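Lmo2241 protein (Listeria monocytogenes, PDB 4HAM) probably binds DNA as a GntR-family transcriptional regulator, pairing a winged helix-turn-helix domain with a long helical hairpin. Local coordinates at residues L32-I38 against T76-T82; Y16-V20 against K57-L62. One frame throughout, in Å; residues are numbered along the deposited sequence.

Both contacts lie in the winged helix-turn-helix domain, and their centres are 15 Å apart. Contact 1 closes the edge of its small antiparallel sheet, where strand 37-38 runs beside strand 75-78. Contact 2 packs helix 15-29 against helix 52-64, which by its place in the fold is probably the DNA-recognition helix. Helix 15-29 leads into the turn of contact 1, and the segments of the two contacts alternate along the chain. They meet at Y59 of helix 52-64: its OH lies 3.6 Å from I38 CD1 and its CE1 lies 4.1 Å from T76 CG2. Y59 OH also hydrogen-bonds to the carbonyl of L39, which ties the helix to the chain just beyond strand 37-38.

Contact 1: L32-I38 against T76-T82; sequences LQEGEKI and TFIANQT
I78 packs into the bend of L32-I38, where a short edge strand joins the antiparallel sheet of the winged-helix domain. Its CB touches Q33 O at 3.2 Å, and CG2 lies beside the same carbonyl and E34 CA. CG1 runs on to L32 CB at 4.0 Å. At the tip, CD1 meets I38 CG2 at 3.8 Å, the two side chains crossing at about a right angle. With V27 of helix 15-29 and I68 of the neighbouring strand also against it, this buried spot suits a branched aliphatic side chain.

Backbone bonds grip I78 at both its N and its O: N donates to E36 O at 2.9 Å, while G35 N donates to I78 O. G35 is the third residue of a type II turn from Q33 to E36. Its positive phi, 86°, would jam a CB against the preceding carbonyl, so glycine fits here. Beyond the turn, K37 and F77 form a non-hydrogen-bonded pair, with K37 CB and the aliphatic chain beyond it close to F77 CE1.

At the other end, in the conformer described, E34 holds its CG anti to the backbone N (chi1 178°) and reaches out fully extended. OE2 then accepts from Q81 N (2.9 Å), which comes from above the carboxylate plane, and from T82 N and OG1, although T82 is poorly ordered. Beside the I38-T76 pair, where I38 N bonds to T76 O, one water donates to I38 O and accepts from T76 N, 2.8 Å from each.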
ATOM      1  N   LEU A  32      -5.124  23.165   4.619  1.00 21.30           N
ATOM      2  CA  LEU A  32      -4.893  23.243   6.064  1.00 22.90           C
ATOM      3  C   LEU A  32      -3.437  23.649   6.312  1.00 25.00           C
ATOM      4  O   LEU A  32      -2.513  23.096   5.712  1.00 27.57           O
ATOM      5  CB  LEU A  32      -5.210  21.905   6.734  1.00 22.37           C
ATOM      6  CG  LEU A  32      -6.690  21.526   6.809  1.00 25.45           C
ATOM      7  CD1 LEU A  32      -6.875  20.054   7.237  1.00 21.38           C
ATOM      8  CD2 LEU A  32      -7.395  22.463   7.780  1.00 28.33           C
ATOM      9  N   GLN A  33      -3.235  24.632   7.184  1.00 20.84           N
ATOM     10  CA  GLN A  33      -1.900  25.165   7.445  1.00 23.81           C
ATOM     11  C   GLN A  33      -1.493  24.847   8.876  1.00 22.79           C
ATOM     12  O   GLN A  33      -2.348  24.668   9.726  1.00 21.59           O
ATOM     13  CB  GLN A  33      -1.911  26.683   7.276  1.00 32.35           C
ATOM     14  CG  GLN A  33      -2.236  27.162   5.870  1.00 48.77           C
ATOM     15  CD  GLN A  33      -2.267  28.674   5.776  1.00 60.44           C
ATOM     16  OE1 GLN A  33      -3.107  29.333   6.400  1.00 65.42           O
ATOM     17  NE2 GLN A  33      -1.341  29.237   5.005  1.00 64.75           N
ATOM     18  N   GLU A  34      -0.186  24.804   9.127  0.55 22.94           N
ATOM     19  CA  GLU A  34       0.347  24.618  10.473  0.55 23.98           C
ATOM     20  C   GLU A  34      -0.347  25.581  11.432  0.55 25.27           C
ATOM     21  O   GLU A  34      -0.532  26.757  11.109  0.55 22.90           O
ATOM     22  CB  GLU A  34       1.866  24.852  10.480  0.55 22.76           C
ATOM     23  CG  GLU A  34       2.525  24.722  11.852  0.55 23.03           C
ATOM     24  CD  GLU A  34       4.042  24.891  11.811  0.55 38.99           C
ATOM     25  OE1 GLU A  34       4.634  25.239  12.860  0.55 36.45           O
ATOM     26  OE2 GLU A  34       4.642  24.669  10.737  0.55 39.36           O
ATOM     27  N   GLY A  35      -0.778  25.076  12.585  1.00 26.38           N
ATOM     28  CA  GLY A  35      -1.368  25.938  13.598  1.00 23.34           C
ATOM     29  C   GLY A  35      -2.857  26.168  13.408  1.00 23.24           C
ATOM     30  O   GLY A  35      -3.516  26.711  14.289  1.00 25.59           O
ATOM     31  N   GLU A  36      -3.402  25.765  12.263  1.00 20.21           N
ATOM     32  CA  GLU A  36      -4.816  26.017  12.010  1.00 23.80           C
ATOM     33  C   GLU A  36      -5.720  25.164  12.912  1.00 21.51           C
ATOM     34  O   GLU A  36      -5.475  23.981  13.108  1.00 20.40           O
ATOM     35  CB  GLU A  36      -5.142  25.767  10.535  1.00 23.05           C
ATOM     36  CG  GLU A  36      -6.580  25.987  10.168  1.00 22.68           C
ATOM     37  CD  GLU A  36      -6.774  26.063   8.660  1.00 26.77           C
ATOM     38  OE1 GLU A  36      -5.764  26.079   7.921  1.00 28.69           O
ATOM     39  OE2 GLU A  36      -7.935  26.097   8.211  1.00 29.58           O
ATOM     40  N   LYS A  37      -6.762  25.773  13.462  1.00 19.38           N
ATOM     41  CA  LYS A  37      -7.677  25.035  14.332  1.00 23.23           C
ATOM     42  C   LYS A  37      -8.673  24.278  13.467  1.00 23.27           C
ATOM     43  O   LYS A  37      -9.292  24.873  12.590  1.00 21.93           O
ATOM     44  CB  LYS A  37      -8.423  26.007  15.253  1.00 24.55           C
ATOM     45  CG  LYS A  37      -9.407  25.337  16.207  1.00 29.02           C
ATOM     46  CD  LYS A  37      -9.967  26.344  17.220  1.00 32.61           C
ATOM     47  CE  LYS A  37     -10.906  25.663  18.202  1.00 38.14           C
ATOM     48  NZ  LYS A  37     -11.311  26.558  19.324  1.00 43.21           N
ATOM     49  N   ILE A  38      -8.818  22.974  13.696  1.00 20.09           N
ATOM     50  CA  ILE A  38      -9.803  22.200  12.956  1.00 23.72           C
ATOM     51  C   ILE A  38     -11.006  21.892  13.849  1.00 22.35           C
ATOM     52  O   ILE A  38     -11.035  22.249  15.024  1.00 18.64           O
ATOM     53  CB  ILE A  38      -9.216  20.897  12.358  1.00 23.59           C
ATOM     54  CG1 ILE A  38      -8.729  19.954  13.457  1.00 24.83           C
ATOM     55  CG2 ILE A  38      -8.066  21.224  11.402  1.00 22.86           C
ATOM     56  CD1 ILE A  38      -8.159  18.627  12.919  1.00 25.33           C
ATOM     57  N   THR A  76      -8.210  21.404  18.676  1.00 20.31           N
ATOM     58  CA  THR A  76      -7.327  20.537  17.909  1.00 21.29           C
ATOM     59  C   THR A  76      -6.773  21.350  16.745  1.00 23.20           C
ATOM     60  O   THR A  76      -7.521  22.055  16.069  1.00 21.91           O
ATOM     61  CB  THR A  76      -8.094  19.305  17.382  1.00 24.11           C
ATOM     62  OG1 THR A  76      -8.656  18.594  18.491  1.00 26.94           O
ATOM     63  CG2 THR A  76      -7.165  18.375  16.598  1.00 24.08           C
ATOM     64  N   PHE A  77      -5.465  21.253  16.522  1.00 21.97           N
ATOM     65  CA  PHE A  77      -4.775  22.124  15.570  1.00 20.91           C
ATOM     66  C   PHE A  77      -3.905  21.298  14.648  1.00 21.68           C
ATOM     67  O   PHE A  77      -3.495  20.194  15.007  1.00 22.19           O
ATOM     68  CB  PHE A  77      -3.884  23.120  16.314  1.00 21.29           C
ATOM     69  CG  PHE A  77      -4.616  23.930  17.340  1.00 23.66           C
ATOM     70  CD1 PHE A  77      -5.239  25.123  16.985  1.00 24.39           C
ATOM     71  CD2 PHE A  77      -4.725  23.476  18.648  1.00 23.08           C
ATOM     72  CE1 PHE A  77      -5.939  25.864  17.926  1.00 25.16           C
ATOM     73  CE2 PHE A  77      -5.416  24.212  19.599  1.00 26.54           C
ATOM     74  CZ  PHE A  77      -6.028  25.402  19.243  1.00 25.54           C
ATOM     75  N   ILE A  78      -3.603  21.831  13.468  1.00 22.49           N
ATOM     76  CA  ILE A  78      -2.617  21.195  12.609  1.00 22.18           C
ATOM     77  C   ILE A  78      -1.226  21.364  13.239  1.00 20.99           C
ATOM     78  O   ILE A  78      -0.845  22.459  13.647  1.00 20.12           O
ATOM     79  CB  ILE A  78      -2.636  21.780  11.182  1.00 24.12           C
ATOM     80  CG1 ILE A  78      -4.020  21.594  10.552  1.00 18.96           C
ATOM     81  CG2 ILE A  78      -1.544  21.146  10.321  1.00 23.42           C
ATOM     82  CD1 ILE A  78      -4.545  20.143  10.563  1.00 21.31           C
ATOM     83  N   ALA A  79      -0.475  20.272  13.333  1.00 29.07           N
ATOM     84  CA  ALA A  79       0.810  20.291  14.038  1.00 31.00           C
ATOM     85  C   ALA A  79       1.916  20.923  13.211  1.00 35.26           C
ATOM     86  O   ALA A  79       1.735  21.186  12.024  1.00 38.24           O
ATOM     87  CB  ALA A  79       1.196  18.868  14.449  1.00 30.55           C
ATOM     88  N   ASN A  80       3.057  21.179  13.849  1.00 38.06           N
ATOM     89  CA  ASN A  80       4.203  21.756  13.164  1.00 44.72           C
ATOM     90  C   ASN A  80       4.544  21.017  11.878  1.00 44.19           C
ATOM     91  O   ASN A  80       4.593  19.785  11.847  1.00 43.09           O
ATOM     92  CB  ASN A  80       5.423  21.827  14.093  1.00 49.77           C
ATOM     93  CG  ASN A  80       6.689  22.222  13.357  1.00 58.36           C
ATOM     94  OD1 ASN A  80       7.335  21.386  12.725  1.00 59.65           O
ATOM     95  ND2 ASN A  80       7.052  23.501  13.436  1.00 65.02           N
ATOM     96  N   GLN A  81       4.751  21.784  10.813  1.00 46.90           N
ATOM     97  CA  GLN A  81       4.980  21.226   9.487  1.00 59.27           C
ATOM     98  C   GLN A  81       6.310  21.709   8.926  1.00 67.66           C
ATOM     99  O   GLN A  81       6.904  21.059   8.067  1.00 72.53           O
ATOM    100  CB  GLN A  81       3.846  21.629   8.531  1.00 47.14           C
ATOM    101  CG  GLN A  81       2.472  21.068   8.899  1.00 42.13           C
ATOM    102  CD  GLN A  81       2.424  19.561   8.803  1.00 40.63           C
ATOM    103  OE1 GLN A  81       3.007  18.967   7.891  1.00 45.08           O
ATOM    104  NE2 GLN A  81       1.740  18.929   9.745  1.00 40.63           N
ATOM    105  N   THR A  82       6.773  22.853   9.418  1.00 72.60           N
ATOM    106  CA  THR A  82       7.958  23.509   8.871  1.00 81.42           C
ATOM    107  C   THR A  82       9.246  22.710   9.057  1.00 85.59           C
ATOM    108  O   THR A  82       9.862  22.285   8.080  1.00 91.75           O
ATOM    109  CB  THR A  82       8.148  24.929   9.449  1.00 86.40           C
ATOM    110  OG1 THR A  82       7.446  25.042  10.693  1.00 82.77           O
ATOM    111  CG2 THR A  82       7.620  25.976   8.479  1.00 87.85           C
TER
HETATM  112  O   HOH W   1     -10.731  22.063  17.764  1.00 26.75           O

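Contact 2: Y16-V20 against K57-L62; sequences YEQIV and KAYQEL
A58 and Y16 meet where helices 15-29 and 52-64 come together in the helical core of the winged helix-turn-helix domain. The axes of the two segments approach to 8.4 Å and cross at -47°, and the small side chain of A58 allows that closeness. Its CB lies 3.4 Å from Y16 O and 3.5 Å from I19 CG2, with V20 CG2 nearby, so a methyl group rests almost directly on the facing helix. One turn later the packing continues through longer aliphatic groups. V20 sends its two methyls to different neighbours: CG2 rests on the A58 carbonyl and on E61 CB, while CG1 meets L62 CD2 at 3.9 Å as the side chains slide past each other in opposite directions. F44 of helix 41-48 covers I19, and I68 covers L62, which extends this side into the domain core.

The other side is more open and has a different chemistry. A chi1 of 88° puts Y16 CG between the backbone N and the carbonyl carbon and, with chi2 near a right angle, presents one ring face to K57 and the edge to A58 CA and E61 CB. The exposed lysine lies over that face, its CE making a CH-pi contact. Its NZ stands 3.7 Å from the ring centroid, 16° off the normal, in a cation-pi interaction. E61 contributes its CB and CG to the packing on V20, while its carboxylate turns to a salt bridge with R64 and a hydrogen bond with Q65, at and just past the end of the same helix.

No hydrogen bond links the two segments. Their hold therefore rests on close apolar fit inside and, at the solvent margin, on attraction between a probably charged ammonium group and an aromatic face.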
ATOM      1  N   TYR A  16     -12.425   5.558   9.067  1.00 18.05           N
ATOM      2  CA  TYR A  16     -11.497   6.345   9.882  1.00 21.90           C
ATOM      3  C   TYR A  16     -10.224   6.655   9.070  1.00 22.19           C
ATOM      4  O   TYR A  16      -9.681   7.757   9.158  1.00 23.38           O
ATOM      5  CB  TYR A  16     -11.178   5.667  11.233  1.00 22.31           C
ATOM      6  CG  TYR A  16     -10.013   4.704  11.181  1.00 28.98           C
ATOM      7  CD1 TYR A  16      -8.717   5.128  11.472  1.00 30.44           C
ATOM      8  CD2 TYR A  16     -10.203   3.375  10.826  1.00 33.93           C
ATOM      9  CE1 TYR A  16      -7.652   4.259  11.409  1.00 31.79           C
ATOM     10  CE2 TYR A  16      -9.142   2.495  10.766  1.00 33.46           C
ATOM     11  CZ  TYR A  16      -7.869   2.942  11.060  1.00 40.41           C
ATOM     12  OH  TYR A  16      -6.808   2.065  10.996  1.00 47.17           O
ATOM     13  N   GLU A  17      -9.786   5.694   8.261  0.55 23.34           N
ATOM     14  CA  GLU A  17      -8.581   5.863   7.461  0.55 23.15           C
ATOM     15  C   GLU A  17      -8.787   6.882   6.343  0.55 22.91           C
ATOM     16  O   GLU A  17      -7.869   7.624   5.990  0.55 22.86           O
ATOM     17  CB  GLU A  17      -8.119   4.517   6.887  0.55 26.38           C
ATOM     18  CG  GLU A  17      -6.833   4.608   6.091  0.55 29.81           C
ATOM     19  CD  GLU A  17      -6.213   3.260   5.807  0.55 42.46           C
ATOM     20  OE1 GLU A  17      -6.903   2.235   5.990  0.55 45.34           O
ATOM     21  OE2 GLU A  17      -5.029   3.223   5.408  0.55 45.80           O
ATOM     22  N   GLN A  18      -9.993   6.913   5.784  1.00 24.63           N
ATOM     23  CA  GLN A  18     -10.328   7.886   4.755  1.00 19.31           C
ATOM     24  C   GLN A  18     -10.216   9.289   5.338  1.00 22.85           C
ATOM     25  O   GLN A  18      -9.669  10.200   4.702  1.00 21.75           O
ATOM     26  CB  GLN A  18     -11.737   7.621   4.206  1.00 18.82           C
ATOM     27  CG  GLN A  18     -11.808   6.363   3.369  1.00 22.38           C
ATOM     28  CD  GLN A  18     -13.167   6.153   2.733  1.00 26.97           C
ATOM     29  OE1 GLN A  18     -13.731   7.070   2.140  1.00 26.29           O
ATOM     30  NE2 GLN A  18     -13.700   4.940   2.857  1.00 25.92           N
ATOM     31  N   ILE A  19     -10.710   9.447   6.567  1.00 17.38           N
ATOM     32  CA  ILE A  19     -10.615  10.726   7.272  1.00 18.47           C
ATOM     33  C   ILE A  19      -9.170  11.109   7.518  1.00 17.80           C
ATOM     34  O   ILE A  19      -8.778  12.249   7.262  1.00 18.78           O
ATOM     35  CB  ILE A  19     -11.378  10.684   8.600  1.00 17.10           C
ATOM     36  CG1 ILE A  19     -12.876  10.496   8.308  1.00 21.02           C
ATOM     37  CG2 ILE A  19     -11.149  11.965   9.403  1.00 16.96           C
ATOM     38  CD1 ILE A  19     -13.705  10.290   9.570  1.00 23.62           C
ATOM     39  N   VAL A  20      -8.379  10.160   8.016  1.00 18.32           N
ATOM     40  CA  VAL A  20      -6.951  10.417   8.222  1.00 21.35           C
ATOM     41  C   VAL A  20      -6.302  10.888   6.916  1.00 23.06           C
ATOM     42  O   VAL A  20      -5.575  11.884   6.882  1.00 19.34           O
ATOM     43  CB  VAL A  20      -6.210   9.155   8.713  1.00 16.95           C
ATOM     44  CG1 VAL A  20      -4.679   9.380   8.707  1.00 17.70           C
ATOM     45  CG2 VAL A  20      -6.708   8.755  10.098  1.00 18.03           C
ATOM     46  N   LYS A  57     -11.273   7.908  16.398  1.00 25.79           N
ATOM     47  CA  LYS A  57     -10.259   6.961  15.948  1.00 22.40           C
ATOM     48  C   LYS A  57      -9.331   7.605  14.906  1.00 22.05           C
ATOM     49  O   LYS A  57      -8.109   7.436  14.946  1.00 21.75           O
ATOM     50  CB  LYS A  57     -10.960   5.728  15.386  1.00 25.26           C
ATOM     51  CG  LYS A  57     -10.068   4.548  15.072  1.00 32.09           C
ATOM     52  CD  LYS A  57     -10.914   3.278  14.936  1.00 39.73           C
ATOM     53  CE  LYS A  57     -10.164   2.187  14.177  1.00 47.71           C
ATOM     54  NZ  LYS A  57      -8.710   2.229  14.489  1.00 55.66           N
ATOM     55  N   ALA A  58      -9.921   8.355  13.978  1.00 19.09           N
ATOM     56  CA  ALA A  58      -9.159   9.065  12.966  1.00 17.87           C
ATOM     57  C   ALA A  58      -8.260  10.137  13.577  1.00 19.39           C
ATOM     58  O   ALA A  58      -7.100  10.269  13.199  1.00 19.24           O
ATOM     59  CB  ALA A  58     -10.112   9.706  11.936  1.00 16.77           C
ATOM     60  N   TYR A  59      -8.804  10.909  14.505  1.00 17.28           N
ATOM     61  CA  TYR A  59      -8.008  11.954  15.158  1.00 18.84           C
ATOM     62  C   TYR A  59      -6.866  11.372  15.985  1.00 21.16           C
ATOM     63  O   TYR A  59      -5.779  11.955  16.057  1.00 20.23           O
ATOM     64  CB  TYR A  59      -8.893  12.837  16.042  1.00 18.84           C
ATOM     65  CG  TYR A  59      -9.574  13.987  15.300  1.00 20.29           C
ATOM     66  CD1 TYR A  59      -9.811  15.196  15.943  1.00 22.05           C
ATOM     67  CD2 TYR A  59      -9.983  13.855  13.973  1.00 25.99           C
ATOM     68  CE1 TYR A  59     -10.432  16.248  15.296  1.00 21.46           C
ATOM     69  CE2 TYR A  59     -10.613  14.911  13.308  1.00 28.42           C
ATOM     70  CZ  TYR A  59     -10.829  16.107  13.985  1.00 26.77           C
ATOM     71  OH  TYR A  59     -11.440  17.172  13.361  1.00 25.21           O
ATOM     72  N   GLN A  60      -7.115  10.245  16.644  1.00 20.31           N
ATOM     73  CA  GLN A  60      -6.043   9.556  17.376  1.00 23.41           C
ATOM     74  C   GLN A  60      -4.915   9.127  16.439  1.00 23.49           C
ATOM     75  O   GLN A  60      -3.727   9.244  16.767  1.00 23.63           O
ATOM     76  CB  GLN A  60      -6.578   8.329  18.115  1.00 27.51           C
ATOM     77  CG  GLN A  60      -7.421   8.660  19.318  1.00 45.04           C
ATOM     78  CD  GLN A  60      -7.873   7.421  20.071  1.00 57.40           C
ATOM     79  OE1 GLN A  60      -7.276   6.350  19.943  1.00 59.86           O
ATOM     80  NE2 GLN A  60      -8.943   7.558  20.850  1.00 63.59           N
ATOM     81  N   GLU A  61      -5.289   8.621  15.271  1.00 21.63           N
ATOM     82  CA  GLU A  61      -4.302   8.184  14.290  1.00 21.78           C
ATOM     83  C   GLU A  61      -3.555   9.384  13.691  1.00 20.35           C
ATOM     84  O   GLU A  61      -2.332   9.341  13.509  1.00 20.83           O
ATOM     85  CB  GLU A  61      -4.959   7.332  13.200  1.00 21.80           C
ATOM     86  CG  GLU A  61      -3.991   6.847  12.123  1.00 25.18           C
ATOM     87  CD  GLU A  61      -2.858   5.987  12.682  1.00 32.26           C
ATOM     88  OE1 GLU A  61      -3.053   5.311  13.727  1.00 31.89           O
ATOM     89  OE2 GLU A  61      -1.765   5.983  12.068  1.00 31.38           O
ATOM     90  N   LEU A  62      -4.287  10.461  13.420  1.00 18.77           N
ATOM     91  CA  LEU A  62      -3.664  11.703  12.971  1.00 19.77           C
ATOM     92  C   LEU A  62      -2.671  12.267  14.007  1.00 21.62           C
ATOM     93  O   LEU A  62      -1.612  12.752  13.643  1.00 22.03           O
ATOM     94  CB  LEU A  62      -4.722  12.754  12.637  1.00 16.20           C
ATOM     95  CG  LEU A  62      -5.434  12.527  11.302  1.00 16.56           C
ATOM     96  CD1 LEU A  62      -6.735  13.313  11.252  1.00 15.88           C
ATOM     97  CD2 LEU A  62      -4.503  12.939  10.168  1.00 15.11           C
TER